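Local coordinates for protein restriction endonuclease PacI (Pseudomonas alcaligenes, PDB 3LDY) that probably acts as a homodimeric HNH-family restriction endonuclease that recognises a specific DNA sequence and cuts both strands with the help of a bound metal ion, at residues C4-R9 with S21-G26; L89-S94 with Q103-A108; E40-T45 with E98-Q103. All coordinates share one frame; numbering follows the deposited sequence. Where two conformers were deposited one is given.

Contact 1: residues C4-R9 with S21-G26. With ZN (zinc ion), chain E; nucleotides of chain B; nucleotides of chain C.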
loop_
_atom_site.group_PDB
_atom_site.type_symbol
_atom_site.label_atom_id
_atom_site.label_comp_id
_atom_site.label_asym_id
_atom_site.label_seq_id
_atom_site.Cartn_x
_atom_site.Cartn_y
_atom_site.Cartn_z
ATOM N N CYS A 4 -12.306 4.716 -32.031
ATOM C CA CYS A 4 -12.803 3.894 -30.937
ATOM C C CYS A 4 -14.257 3.527 -31.212
ATOM O O CYS A 4 -15.077 4.413 -31.435
ATOM C CB CYS A 4 -12.651 4.619 -29.587
ATOM S SG CYS A 4 -13.506 3.831 -28.203
ATOM N N PRO A 5 -14.582 2.218 -31.198
ATOM C CA PRO A 5 -15.952 1.811 -31.546
ATOM C C PRO A 5 -16.992 2.320 -30.539
ATOM O O PRO A 5 -18.191 2.219 -30.791
ATOM C CB PRO A 5 -15.881 0.274 -31.526
ATOM C CG PRO A 5 -14.764 -0.030 -30.592
ATOM C CD PRO A 5 -13.751 1.060 -30.811
ATOM N N ARG A 6 -16.528 2.861 -29.417
ATOM C CA ARG A 6 -17.410 3.305 -28.348
ATOM C C ARG A 6 -17.632 4.820 -28.322
ATOM O O ARG A 6 -18.755 5.263 -28.505
ATOM C CB ARG A 6 -16.923 2.809 -26.986
ATOM C CG ARG A 6 -17.818 3.266 -25.840
ATOM C CD ARG A 6 -18.896 2.258 -25.501
ATOM N NE ARG A 6 -18.331 1.170 -24.710
ATOM C CZ ARG A 6 -19.014 0.443 -23.829
ATOM N NH1 ARG A 6 -20.310 0.680 -23.616
ATOM N NH2 ARG A 6 -18.398 -0.519 -23.153
ATOM N N CYS A 7 -16.589 5.615 -28.099
ATOM C CA CYS A 7 -16.754 7.077 -28.127
ATOM C C CYS A 7 -16.672 7.641 -29.548
ATOM O O CYS A 7 -16.929 8.818 -29.749
ATOM C CB CYS A 7 -15.705 7.771 -27.258
ATOM S SG CYS A 7 -13.989 7.487 -27.816
ATOM N N GLN A 8 -16.293 6.786 -30.501
ATOM C CA GLN A 8 -16.034 7.138 -31.901
ATOM C C GLN A 8 -14.984 8.223 -32.121
ATOM O O GLN A 8 -14.874 8.781 -33.230
ATOM C CB GLN A 8 -17.334 7.442 -32.662
ATOM C CG GLN A 8 -17.984 6.192 -33.234
ATOM C CD GLN A 8 -19.403 6.017 -32.737
ATOM O OE1 GLN A 8 -19.629 5.855 -31.527
ATOM N NE2 GLN A 8 -20.371 6.051 -33.658
ATOM N N ARG A 9 -14.193 8.512 -31.091
ATOM C CA ARG A 9 -13.114 9.471 -31.282
ATOM C C ARG A 9 -12.009 8.885 -32.155
ATOM O O ARG A 9 -11.792 7.655 -32.182
ATOM C CB ARG A 9 -12.543 9.960 -29.963
ATOM C CG ARG A 9 -13.437 10.925 -29.206
ATOM C CD ARG A 9 -12.781 11.306 -27.881
ATOM N NE ARG A 9 -12.407 10.125 -27.083
ATOM C CZ ARG A 9 -11.544 10.138 -26.064
ATOM N NH1 ARG A 9 -10.912 11.263 -25.705
ATOM N NH2 ARG A 9 -11.285 9.010 -25.412
ATOM N N SER A 21 -8.892 -6.115 -25.821
ATOM C CA SER A 21 -9.975 -5.131 -25.727
ATOM C C SER A 21 -9.900 -4.092 -26.862
ATOM O O SER A 21 -8.816 -3.630 -27.245
ATOM C CB SER A 21 -10.086 -4.485 -24.335
ATOM O OG SER A 21 -8.987 -3.649 -24.034
ATOM N N LYS A 22 -11.066 -3.751 -27.400
ATOM C CA LYS A 22 -11.173 -2.863 -28.549
ATOM C C LYS A 22 -11.452 -1.383 -28.201
ATOM O O LYS A 22 -11.046 -0.495 -28.963
ATOM C CB LYS A 22 -12.219 -3.402 -29.539
ATOM C CG LYS A 22 -11.781 -4.661 -30.308
ATOM C CD LYS A 22 -12.871 -5.099 -31.303
ATOM C CE LYS A 22 -12.517 -6.396 -32.037
ATOM N NZ LYS A 22 -13.606 -6.819 -32.978
ATOM N N MET A 23 -12.109 -1.109 -27.068
ATOM C CA MET A 23 -12.412 0.279 -26.688
ATOM C C MET A 23 -11.161 1.026 -26.167
ATOM O O MET A 23 -10.224 0.394 -25.682
ATOM C CB MET A 23 -13.576 0.338 -25.672
ATOM C CG MET A 23 -13.210 -0.029 -24.234
ATOM S SD MET A 23 -14.633 0.070 -23.106
ATOM C CE MET A 23 -15.187 -1.653 -23.121
ATOM N N CYS A 24 -11.159 2.357 -26.278
ATOM C CA CYS A 24 -10.040 3.177 -25.801
ATOM C C CYS A 24 -9.904 3.235 -24.262
ATOM O O CYS A 24 -10.819 2.850 -23.522
ATOM C CB CYS A 24 -10.113 4.594 -26.384
ATOM S SG CYS A 24 -11.298 5.701 -25.597
ATOM N N LYS A 25 -8.764 3.735 -23.790
ATOM C CA LYS A 25 -8.484 3.810 -22.340
ATOM C C LYS A 25 -9.486 4.701 -21.591
ATOM O O LYS A 25 -9.862 4.402 -20.463
ATOM C CB LYS A 25 -7.063 4.318 -22.086
ATOM C CG LYS A 25 -5.954 3.368 -22.522
ATOM C CD LYS A 25 -4.612 4.078 -22.464
ATOM C CE LYS A 25 -3.460 3.097 -22.703
ATOM N NZ LYS A 25 -2.133 3.785 -22.553
ATOM N N GLY A 26 -9.895 5.799 -22.226
ATOM C CA GLY A 26 -10.896 6.710 -21.674
ATOM C C GLY A 26 -12.232 6.020 -21.495
ATOM O O GLY A 26 -12.854 6.097 -20.408
HETATM ZN ZN ZN E . -13.435 5.507 -26.604
ATOM P P DA B 2 -20.841 -0.151 -27.629
ATOM O OP1 DA B 2 -21.444 1.180 -27.894
ATOM O OP2 DA B 2 -19.381 -0.295 -27.388
ATOM O "O5'" DA B 2 -21.605 -0.837 -26.401
ATOM C "C5'" DA B 2 -23.032 -0.807 -26.314
ATOM C "C4'" DA B 2 -23.526 -1.765 -25.240
ATOM O "O4'" DA B 2 -23.073 -3.114 -25.521
ATOM C "C3'" DA B 2 -23.063 -1.478 -23.814
ATOM O "O3'" DA B 2 -24.164 -1.752 -22.933
ATOM C "C2'" DA B 2 -21.896 -2.456 -23.634
ATOM C "C1'" DA B 2 -22.522 -3.652 -24.334
ATOM N N9 DA B 2 -21.635 -4.736 -24.725
ATOM C C8 DA B 2 -20.529 -4.654 -25.532
ATOM N N7 DA B 2 -19.944 -5.811 -25.732
ATOM C C5 DA B 2 -20.727 -6.708 -25.013
ATOM C C6 DA B 2 -20.642 -8.108 -24.819
ATOM N N6 DA B 2 -19.667 -8.839 -25.375
ATOM N N1 DA B 2 -21.589 -8.706 -24.040
ATOM C C2 DA B 2 -22.564 -7.949 -23.497
ATOM N N3 DA B 2 -22.747 -6.626 -23.610
ATOM C C4 DA B 2 -21.787 -6.064 -24.386
ATOM P P DG C 6 -6.071 -5.891 -22.515
ATOM O OP1 DG C 6 -4.680 -5.416 -22.573
ATOM O OP2 DG C 6 -7.052 -5.266 -23.426
ATOM O "O5'" DG C 6 -6.188 -7.476 -22.749
ATOM C "C5'" DG C 6 -5.989 -8.329 -21.606
ATOM C "C4'" DG C 6 -7.254 -9.085 -21.221
ATOM O "O4'" DG C 6 -8.269 -8.218 -20.675
ATOM C "C3'" DG C 6 -7.969 -9.843 -22.333
ATOM O "O3'" DG C 6 -7.861 -11.223 -22.028
ATOM C "C2'" DG C 6 -9.425 -9.383 -22.252
ATOM C "C1'" DG C 6 -9.479 -8.915 -20.814
ATOM N N9 DG C 6 -10.528 -7.972 -20.476
ATOM C C8 DG C 6 -10.678 -6.698 -20.963
ATOM N N7 DG C 6 -11.701 -6.077 -20.455
ATOM C C5 DG C 6 -12.256 -7.001 -19.583
ATOM C C6 DG C 6 -13.391 -6.894 -18.754
ATOM O O6 DG C 6 -14.138 -5.930 -18.609
ATOM N N1 DG C 6 -13.630 -8.045 -18.017
ATOM C C2 DG C 6 -12.857 -9.175 -18.077
ATOM N N2 DG C 6 -13.259 -10.174 -17.288
ATOM N N3 DG C 6 -11.782 -9.298 -18.851
ATOM C C4 DG C 6 -11.547 -8.174 -19.578
#
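Cys4, Cys7 and Cys24 converge on a zinc ion that Cys27, in the first turn of helix 25-40, completes as a four-cysteine site. The pair of CxxC motifs, CPRC in a loop and CKGC at a helix start with Cys24 as N-cap, is consistent with a zinc knuckle feeding such a site. Metal ligation comes first, the Cys4 SG to zinc distance being 2.3 Å; Cys4 SG reaches it anti to its own backbone N (chi1 169°).

A second layer is made of N-H...S bonds. Cys4 SG accepts from Arg6 N and Cys7 N in its own turn and, across the contact, from Cys24 N at 3.4 Å (166°). Cys7 SG takes Arg9 N and, nearly straight, Arg9 NE at 3.2 Å (173°), the sulfur lying in the guanidinium plane. Such donors probably spread the negative charge of the thiolates.

Packing and DNA contacts follow. Pro5 CD rests 3.6 Å from Lys22 O. Arg6 and Met23 run side by side, and Arg6 presents one guanidinium face to OP2 of nucleotide DA2 of chain B. At the other end, Ser21 N and OG both donate to OP2 of DG6 of chain C, so the region round the zinc touches DNA chains B and C. Along the guanidinium edge of Arg6, Met23 CE lies 3.4 Å from NH2.

Contact 2: residues L89-S94 with Q103-A108. With CA (calcium ion), chain F; nucleotides of chain C.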
loop_
_atom_site.group_PDB
_atom_site.type_symbol
_atom_site.label_atom_id
_atom_site.label_comp_id
_atom_site.label_asym_id
_atom_site.label_seq_id
_atom_site.Cartn_x
_atom_site.Cartn_y
_atom_site.Cartn_z
ATOM N N LEU A 89 -3.381 5.269 -16.305
ATOM C CA LEU A 89 -3.467 5.832 -14.969
ATOM C C LEU A 89 -4.941 5.947 -14.602
ATOM O O LEU A 89 -5.777 6.156 -15.476
ATOM C CB LEU A 89 -2.758 7.194 -14.908
ATOM C CG LEU A 89 -1.273 7.141 -15.310
ATOM C CD1 LEU A 89 -0.703 8.520 -15.216
ATOM C CD2 LEU A 89 -0.449 6.164 -14.440
ATOM N N GLY A 90 -5.272 5.792 -13.325
ATOM C CA GLY A 90 -6.676 5.857 -12.911
ATOM C C GLY A 90 -6.978 7.106 -12.116
ATOM O O GLY A 90 -6.184 8.043 -12.082
ATOM N N VAL A 91 -8.147 7.146 -11.501
ATOM C CA VAL A 91 -8.522 8.314 -10.721
ATOM C C VAL A 91 -8.606 7.979 -9.229
ATOM O O VAL A 91 -9.094 6.908 -8.828
ATOM C CB VAL A 91 -9.768 9.130 -11.316
ATOM C CG1 VAL A 91 -10.428 8.450 -12.508
ATOM C CG2 VAL A 91 -10.771 9.529 -10.279
ATOM N N ASP A 92 -8.034 8.876 -8.442
ATOM C CA ASP A 92 -8.044 8.805 -7.006
ATOM C C ASP A 92 -9.167 9.733 -6.550
ATOM O O ASP A 92 -9.228 10.871 -7.005
ATOM C CB ASP A 92 -6.689 9.322 -6.496
ATOM C CG ASP A 92 -6.715 9.753 -5.023
ATOM O OD1 ASP A 92 -7.278 9.018 -4.180
ATOM O OD2 ASP A 92 -6.128 10.817 -4.694
ATOM N N ARG A 93 -10.061 9.239 -5.685
ATOM C CA ARG A 93 -11.046 10.084 -4.975
ATOM C C ARG A 93 -10.235 10.737 -3.858
ATOM O O ARG A 93 -10.035 10.145 -2.784
ATOM C CB ARG A 93 -12.215 9.238 -4.422
ATOM C CG ARG A 93 -12.997 8.464 -5.526
ATOM C CD ARG A 93 -14.067 7.481 -4.977
ATOM N NE ARG A 93 -13.432 6.359 -4.275
ATOM C CZ ARG A 93 -13.342 6.248 -2.953
ATOM N NH1 ARG A 93 -13.890 7.162 -2.162
ATOM N NH2 ARG A 93 -12.715 5.204 -2.416
ATOM N N SER A 94 -9.719 11.935 -4.116
ATOM C CA SER A 94 -8.669 12.436 -3.241
ATOM C C SER A 94 -9.103 12.466 -1.759
ATOM O O SER A 94 -8.354 11.978 -0.923
ATOM C CB SER A 94 -8.120 13.758 -3.720
ATOM O OG SER A 94 -9.154 14.654 -3.702
ATOM N N GLN A 103 -14.181 18.061 -8.888
ATOM C CA GLN A 103 -13.545 18.640 -7.694
ATOM C C GLN A 103 -12.780 17.630 -6.830
ATOM O O GLN A 103 -11.732 17.966 -6.258
ATOM C CB GLN A 103 -14.569 19.397 -6.833
ATOM C CG GLN A 103 -13.970 20.022 -5.581
ATOM C CD GLN A 103 -12.814 20.963 -5.888
ATOM O OE1 GLN A 103 -12.925 21.854 -6.733
ATOM N NE2 GLN A 103 -11.701 20.775 -5.196
ATOM N N ASN A 104 -13.296 16.402 -6.736
ATOM C CA ASN A 104 -12.642 15.349 -5.917
ATOM C C ASN A 104 -11.665 14.402 -6.635
ATOM O O ASN A 104 -10.904 13.711 -5.987
ATOM C CB ASN A 104 -13.685 14.505 -5.158
ATOM C CG ASN A 104 -13.075 13.706 -4.003
ATOM O OD1 ASN A 104 -12.225 14.206 -3.263
ATOM N ND2 ASN A 104 -13.496 12.452 -3.864
ATOM N N ALA A 105 -11.699 14.360 -7.961
ATOM C CA ALA A 105 -10.829 13.468 -8.753
ATOM C C ALA A 105 -9.426 14.014 -8.918
ATOM O O ALA A 105 -9.216 15.227 -9.037
ATOM C CB ALA A 105 -11.435 13.181 -10.111
ATOM N N ARG A 106 -8.477 13.090 -8.934
ATOM C CA ARG A 106 -7.082 13.364 -9.141
ATOM C C ARG A 106 -6.557 12.157 -9.916
ATOM O O ARG A 106 -6.938 11.022 -9.630
ATOM C CB ARG A 106 -6.420 13.412 -7.766
ATOM C CG ARG A 106 -5.202 14.251 -7.718
ATOM C CD ARG A 106 -4.904 14.674 -6.279
ATOM N NE ARG A 106 -3.481 14.920 -6.261
ATOM C CZ ARG A 106 -2.820 15.639 -5.374
ATOM N NH1 ARG A 106 -3.449 16.219 -4.354
ATOM N NH2 ARG A 106 -1.504 15.760 -5.523
ATOM N N LEU A 107 -5.713 12.389 -10.915
ATOM C CA LEU A 107 -5.086 11.295 -11.642
ATOM C C LEU A 107 -4.041 10.645 -10.754
ATOM O O LEU A 107 -3.170 11.351 -10.176
ATOM C CB LEU A 107 -4.419 11.827 -12.895
ATOM C CG LEU A 107 -4.424 10.891 -14.096
ATOM C CD1 LEU A 107 -5.823 10.465 -14.512
ATOM C CD2 LEU A 107 -3.681 11.545 -15.254
ATOM N N ALA A 108 -4.137 9.332 -10.583
ATOM C CA ALA A 108 -3.074 8.627 -9.846
ATOM C C ALA A 108 -2.733 7.240 -10.443
ATOM O O ALA A 108 -3.625 6.544 -10.965
ATOM C CB ALA A 108 -3.431 8.510 -8.369
HETATM CA CA CA F . -7.925 6.660 -4.070
ATOM P P DT C 3 -10.059 4.887 -5.355
ATOM O OP1 DT C 3 -9.761 6.319 -5.475
ATOM O OP2 DT C 3 -11.448 4.322 -5.107
ATOM O "O5'" DT C 3 -9.536 4.170 -6.694
ATOM C "C5'" DT C 3 -10.117 2.957 -7.219
ATOM C "C4'" DT C 3 -8.987 2.190 -7.910
ATOM O "O4'" DT C 3 -9.004 0.870 -7.341
ATOM C "C3'" DT C 3 -9.057 1.964 -9.432
ATOM O "O3'" DT C 3 -7.749 1.889 -9.977
ATOM C "C2'" DT C 3 -9.719 0.607 -9.587
ATOM C "C1'" DT C 3 -9.314 -0.103 -8.310
ATOM N N1 DT C 3 -10.409 -0.963 -7.771
ATOM C C2 DT C 3 -10.139 -2.308 -7.637
ATOM O O2 DT C 3 -9.069 -2.769 -7.933
ATOM N N3 DT C 3 -11.158 -3.112 -7.164
ATOM C C4 DT C 3 -12.404 -2.684 -6.808
ATOM O O4 DT C 3 -13.239 -3.483 -6.402
ATOM C C5 DT C 3 -12.639 -1.245 -6.963
ATOM C C7 DT C 3 -13.979 -0.685 -6.592
ATOM C C6 DT C 3 -11.649 -0.446 -7.444
ATOM P P DT C 2 -11.812 2.941 0.038
ATOM O OP1 DT C 2 -11.972 4.381 0.341
ATOM O OP2 DT C 2 -13.015 2.118 -0.256
ATOM O "O5'" DT C 2 -10.776 2.750 -1.168
ATOM C "C5'" DT C 2 -9.622 3.565 -1.206
ATOM C "C4'" DT C 2 -8.633 3.086 -2.254
ATOM O "O4'" DT C 2 -8.241 1.729 -1.969
ATOM C "C3'" DT C 2 -9.149 3.015 -3.675
ATOM O "O3'" DT C 2 -9.088 4.314 -4.218
ATOM C "C2'" DT C 2 -8.114 2.055 -4.286
ATOM C "C1'" DT C 2 -7.869 1.057 -3.152
ATOM N N1 DT C 2 -8.704 -0.190 -3.303
ATOM C C2 DT C 2 -8.121 -1.352 -3.800
ATOM O O2 DT C 2 -6.952 -1.381 -4.069
ATOM N N3 DT C 2 -8.909 -2.487 -3.969
ATOM C C4 DT C 2 -10.251 -2.523 -3.658
ATOM O O4 DT C 2 -10.941 -3.559 -3.821
ATOM C C5 DT C 2 -10.820 -1.277 -3.163
ATOM C C7 DT C 2 -12.289 -1.211 -2.799
ATOM C C6 DT C 2 -10.029 -0.187 -3.013
ATOM P P DA C 4 -7.393 2.090 -11.522
ATOM O OP1 DA C 4 -6.011 2.618 -11.557
ATOM O OP2 DA C 4 -8.469 2.853 -12.178
ATOM O "O5'" DA C 4 -7.429 0.576 -12.030
ATOM C "C5'" DA C 4 -6.223 -0.213 -12.227
ATOM C "C4'" DA C 4 -6.508 -1.290 -13.262
ATOM O "O4'" DA C 4 -7.597 -2.111 -12.783
ATOM C "C3'" DA C 4 -6.973 -0.805 -14.639
ATOM O "O3'" DA C 4 -6.403 -1.624 -15.698
ATOM C "C2'" DA C 4 -8.496 -0.928 -14.616
ATOM C "C1'" DA C 4 -8.679 -2.142 -13.713
ATOM N N9 DA C 4 -9.862 -2.115 -12.872
ATOM C C8 DA C 4 -10.673 -1.058 -12.570
ATOM N N7 DA C 4 -11.635 -1.338 -11.727
ATOM C C5 DA C 4 -11.464 -2.671 -11.460
ATOM C C6 DA C 4 -12.173 -3.567 -10.638
ATOM N N6 DA C 4 -13.235 -3.223 -9.920
ATOM N N1 DA C 4 -11.722 -4.837 -10.571
ATOM C C2 DA C 4 -10.652 -5.190 -11.303
ATOM N N3 DA C 4 -9.900 -4.429 -12.117
ATOM C C4 DA C 4 -10.375 -3.172 -12.156
HETATM O O HOH W 1 -9.431 7.469 -2.245
HETATM O O HOH W 2 -6.323 6.060 -2.240
#
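Asp92 and Arg106 leave the same face of their two strands and run side by side, yet their charged ends do not meet. The carboxylate and guanidinium planes are turned 52° apart, and Asp92 OD2 stays 5.1 Å from Arg106 NE. Each is claimed by another residue: Arg106 stretches out to a salt bridge with Asp126, while Asp92 OD2 is bonded to Tyr65. With CG anti to the backbone N (chi1 160°), Asp92 turns OD1 onto a calcium ion, which also binds Asn113, two waters, O3' of DT2 and OP1 of DT3 of chain C.

Arg93 points from the opposite face. Its NE and NH2 meet OP2 of DT3 at the guanidinium edge, and NH2 also donates to OP1 of DT2, while Arg93 N holds OP1 of DT3 at 2.9 Å; NH1 is held by the carbonyls of Ser96 and Glu98. These strands form the antiparallel hairpin of what is consistent with the beta-beta-alpha-metal motif of HNH nucleases, helix 110-116 supplying Asn113. Asp92 N to Arg106 O, at 2.7 Å and 174°, is the straightest of the backbone hydrogen bonds between the strands. On the Arg93 face Val91 CG2 meets Ala105 CB at 3.7 Å, and Trp54 of helix 48-55 touches both. Gly90, lacking a side chain, leaves room for the phosphate of DA4 of chain C.

At the loop end of the hairpin, Ser94 N donates to Asn104 O at 2.8 Å. Ser94 OG lies within reach of both Asn104 O and OD1; OD1 also accepts from Asp95 N, and Asn104 ND2 turns to Gly99 O.

Contact 3: residues E40-T45 with E98-Q103. With nucleotides of chain C.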
loop_
_atom_site.group_PDB
_atom_site.type_symbol
_atom_site.label_atom_id
_atom_site.label_comp_id
_atom_site.label_asym_id
_atom_site.label_seq_id
_atom_site.Cartn_x
_atom_site.Cartn_y
_atom_site.Cartn_z
ATOM N N GLU A 40 -19.572 0.310 -4.959
ATOM C CA GLU A 40 -19.002 0.795 -3.705
ATOM C C GLU A 40 -19.884 1.816 -3.001
ATOM O O GLU A 40 -19.565 2.270 -1.889
ATOM C CB GLU A 40 -17.607 1.368 -3.965
ATOM C CG GLU A 40 -16.665 0.344 -4.579
ATOM C CD GLU A 40 -16.258 -0.726 -3.570
ATOM O OE1 GLU A 40 -15.943 -0.345 -2.422
ATOM O OE2 GLU A 40 -16.232 -1.931 -3.915
ATOM N N GLY A 41 -21.006 2.146 -3.639
ATOM C CA GLY A 41 -21.917 3.198 -3.161
ATOM C C GLY A 41 -21.295 4.593 -3.199
ATOM O O GLY A 41 -21.557 5.403 -2.323
ATOM N N HIS A 42 -20.450 4.882 -4.190
ATOM C CA HIS A 42 -19.929 6.240 -4.323
ATOM C C HIS A 42 -20.787 7.017 -5.306
ATOM O O HIS A 42 -21.229 6.455 -6.315
ATOM C CB HIS A 42 -18.498 6.264 -4.844
ATOM C CG HIS A 42 -17.525 5.515 -4.000
ATOM N ND1 HIS A 42 -17.400 5.719 -2.643
ATOM C CD2 HIS A 42 -16.593 4.588 -4.330
ATOM C CE1 HIS A 42 -16.448 4.934 -2.168
ATOM N NE2 HIS A 42 -15.947 4.234 -3.172
ATOM N N ALA A 43 -21.002 8.304 -5.029
ATOM C CA ALA A 43 -21.656 9.184 -6.001
ATOM C C ALA A 43 -20.726 9.456 -7.195
ATOM O O ALA A 43 -19.504 9.313 -7.097
ATOM C CB ALA A 43 -22.098 10.492 -5.347
ATOM N N ASN A 44 -21.322 9.828 -8.323
ATOM C CA ASN A 44 -20.586 10.186 -9.523
ATOM C C ASN A 44 -21.230 11.370 -10.252
ATOM O O ASN A 44 -22.253 11.204 -10.913
ATOM C CB ASN A 44 -20.494 8.976 -10.454
ATOM C CG ASN A 44 -19.776 9.291 -11.747
ATOM O OD1 ASN A 44 -19.001 10.252 -11.836
ATOM N ND2 ASN A 44 -20.025 8.474 -12.765
ATOM N N THR A 45 -20.626 12.550 -10.146
ATOM C CA THR A 45 -21.142 13.718 -10.851
ATOM C C THR A 45 -20.525 13.955 -12.249
ATOM O O THR A 45 -21.004 14.808 -12.988
ATOM C CB THR A 45 -21.044 15.001 -9.993
ATOM O OG1 THR A 45 -19.671 15.280 -9.748
ATOM C CG2 THR A 45 -21.767 14.834 -8.643
ATOM N N GLU A 98 -15.415 10.923 -0.024
ATOM C CA GLU A 98 -16.313 11.451 -1.073
ATOM C C GLU A 98 -16.209 10.627 -2.354
ATOM O O GLU A 98 -15.271 9.824 -2.530
ATOM C CB GLU A 98 -16.026 12.924 -1.406
ATOM C CG GLU A 98 -16.612 13.960 -0.445
ATOM C CD GLU A 98 -18.096 14.282 -0.669
ATOM O OE1 GLU A 98 -18.777 13.574 -1.446
ATOM O OE2 GLU A 98 -18.573 15.261 -0.052
ATOM N N GLY A 99 -17.174 10.829 -3.256
ATOM C CA GLY A 99 -17.245 10.056 -4.486
ATOM C C GLY A 99 -16.471 10.651 -5.660
ATOM O O GLY A 99 -15.514 11.417 -5.478
ATOM N N TYR A 100 -16.878 10.266 -6.869
ATOM C CA TYR A 100 -16.273 10.752 -8.107
ATOM C C TYR A 100 -16.908 12.050 -8.588
ATOM O O TYR A 100 -18.121 12.127 -8.774
ATOM C CB TYR A 100 -16.396 9.695 -9.193
ATOM C CG TYR A 100 -15.586 8.432 -8.936
ATOM C CD1 TYR A 100 -14.188 8.412 -9.110
ATOM C CD2 TYR A 100 -16.221 7.256 -8.543
ATOM C CE1 TYR A 100 -13.453 7.235 -8.903
ATOM C CE2 TYR A 100 -15.494 6.093 -8.335
ATOM C CZ TYR A 100 -14.124 6.083 -8.510
ATOM O OH TYR A 100 -13.459 4.902 -8.287
ATOM N N SER A 101 -16.066 13.065 -8.780
ATOM C CA SER A 101 -16.474 14.407 -9.198
ATOM C C SER A 101 -15.226 15.124 -9.717
ATOM O O SER A 101 -14.105 14.768 -9.327
ATOM C CB SER A 101 -17.062 15.205 -8.012
ATOM O OG SER A 101 -16.030 15.782 -7.215
ATOM N N PRO A 102 -15.404 16.132 -10.585
ATOM C CA PRO A 102 -14.255 16.923 -11.049
ATOM C C PRO A 102 -13.473 17.515 -9.878
ATOM O O PRO A 102 -12.239 17.456 -9.872
ATOM C CB PRO A 102 -14.906 18.046 -11.889
ATOM C CG PRO A 102 -16.193 17.430 -12.382
ATOM C CD PRO A 102 -16.664 16.535 -11.248
ATOM N N GLN A 103 -14.181 18.061 -8.888
ATOM C CA GLN A 103 -13.545 18.640 -7.694
ATOM C C GLN A 103 -12.780 17.630 -6.830
ATOM O O GLN A 103 -11.732 17.966 -6.258
ATOM C CB GLN A 103 -14.569 19.397 -6.833
ATOM C CG GLN A 103 -13.970 20.022 -5.581
ATOM C CD GLN A 103 -12.814 20.963 -5.888
ATOM O OE1 GLN A 103 -12.925 21.854 -6.733
ATOM N NE2 GLN A 103 -11.701 20.775 -5.196
ATOM P P DT C 3 -10.059 4.887 -5.355
ATOM O OP1 DT C 3 -9.761 6.319 -5.475
ATOM O OP2 DT C 3 -11.448 4.322 -5.107
ATOM O "O5'" DT C 3 -9.536 4.170 -6.694
ATOM C "C5'" DT C 3 -10.117 2.957 -7.219
ATOM C "C4'" DT C 3 -8.987 2.190 -7.910
ATOM O "O4'" DT C 3 -9.004 0.870 -7.341
ATOM C "C3'" DT C 3 -9.057 1.964 -9.432
ATOM O "O3'" DT C 3 -7.749 1.889 -9.977
ATOM C "C2'" DT C 3 -9.719 0.607 -9.587
ATOM C "C1'" DT C 3 -9.314 -0.103 -8.310
ATOM N N1 DT C 3 -10.409 -0.963 -7.771
ATOM C C2 DT C 3 -10.139 -2.308 -7.637
ATOM O O2 DT C 3 -9.069 -2.769 -7.933
ATOM N N3 DT C 3 -11.158 -3.112 -7.164
ATOM C C4 DT C 3 -12.404 -2.684 -6.808
ATOM O O4 DT C 3 -13.239 -3.483 -6.402
ATOM C C5 DT C 3 -12.639 -1.245 -6.963
ATOM C C7 DT C 3 -13.979 -0.685 -6.592
ATOM C C6 DT C 3 -11.649 -0.446 -7.444
#
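His42 opens the contact by setting its CB 4.0 Å from Gly99 CA, just after helix 25-40 has ended in a Schellman motif at Gly41. The imidazole is folded back so that Glu40 O sits over the centre of one face, and its CD2 approaches Tyr100 CE2 obliquely.

Next comes Ala43, whose contribution is its carbonyl: Tyr100 N donates to Ala43 O at 2.8 Å (148°). Gly99 CA packs on this same oxygen at 3.5 Å, an approach that the missing side chain of Gly99 makes possible.

Asn44 is bridged to Tyr100 by the bonds of its neighbours, a single bridge between two loops running in nearly the same direction. Its CA makes a CH...O contact of 3.2 Å with Tyr100 O. With CG anti to the backbone N (chi1 178°), the side chain brings OD1 against Tyr100 CB, amide and ring planes standing 77° apart.

Thr45 finishes the segment: its N donates to Tyr100 O at 2.9 Å, and OG1 rests on Ser101 CB at 3.1 Å and then on Pro102 CD.

Thus one residue, Tyr100, uses both N and O to tie the loop after helix 25-40 to the hairpin loop. Its side chain touches Leu33 and Ala37 of that helix and Val91 and Arg93 of strand 90-93, while Asn44 leans on Trp30 and Leu33.

Overall arrangement
Contact 1 closes before the others begin, whereas contacts 2 and 3 alternate along the chain and share Gln103. Their centres lie about 10 Å apart and they touch: Arg93 CZ of contact 2 packs 3.3 Å from His42 NE2 of contact 3. The calcium-bound phosphate of chain C is gripped in contact 2, and the Tyr100 side chain of contact 3 comes within about 7 Å of the calcium ion. Contact 1, some 21 Å from contact 2 between centres, meets DNA at other phosphates. Helix 25-40 joins contacts 1 and 3, starting at the zinc site and ending beside the hairpin loop, near the thymine of DT3 of chain C, whose phosphate binds the calcium ion.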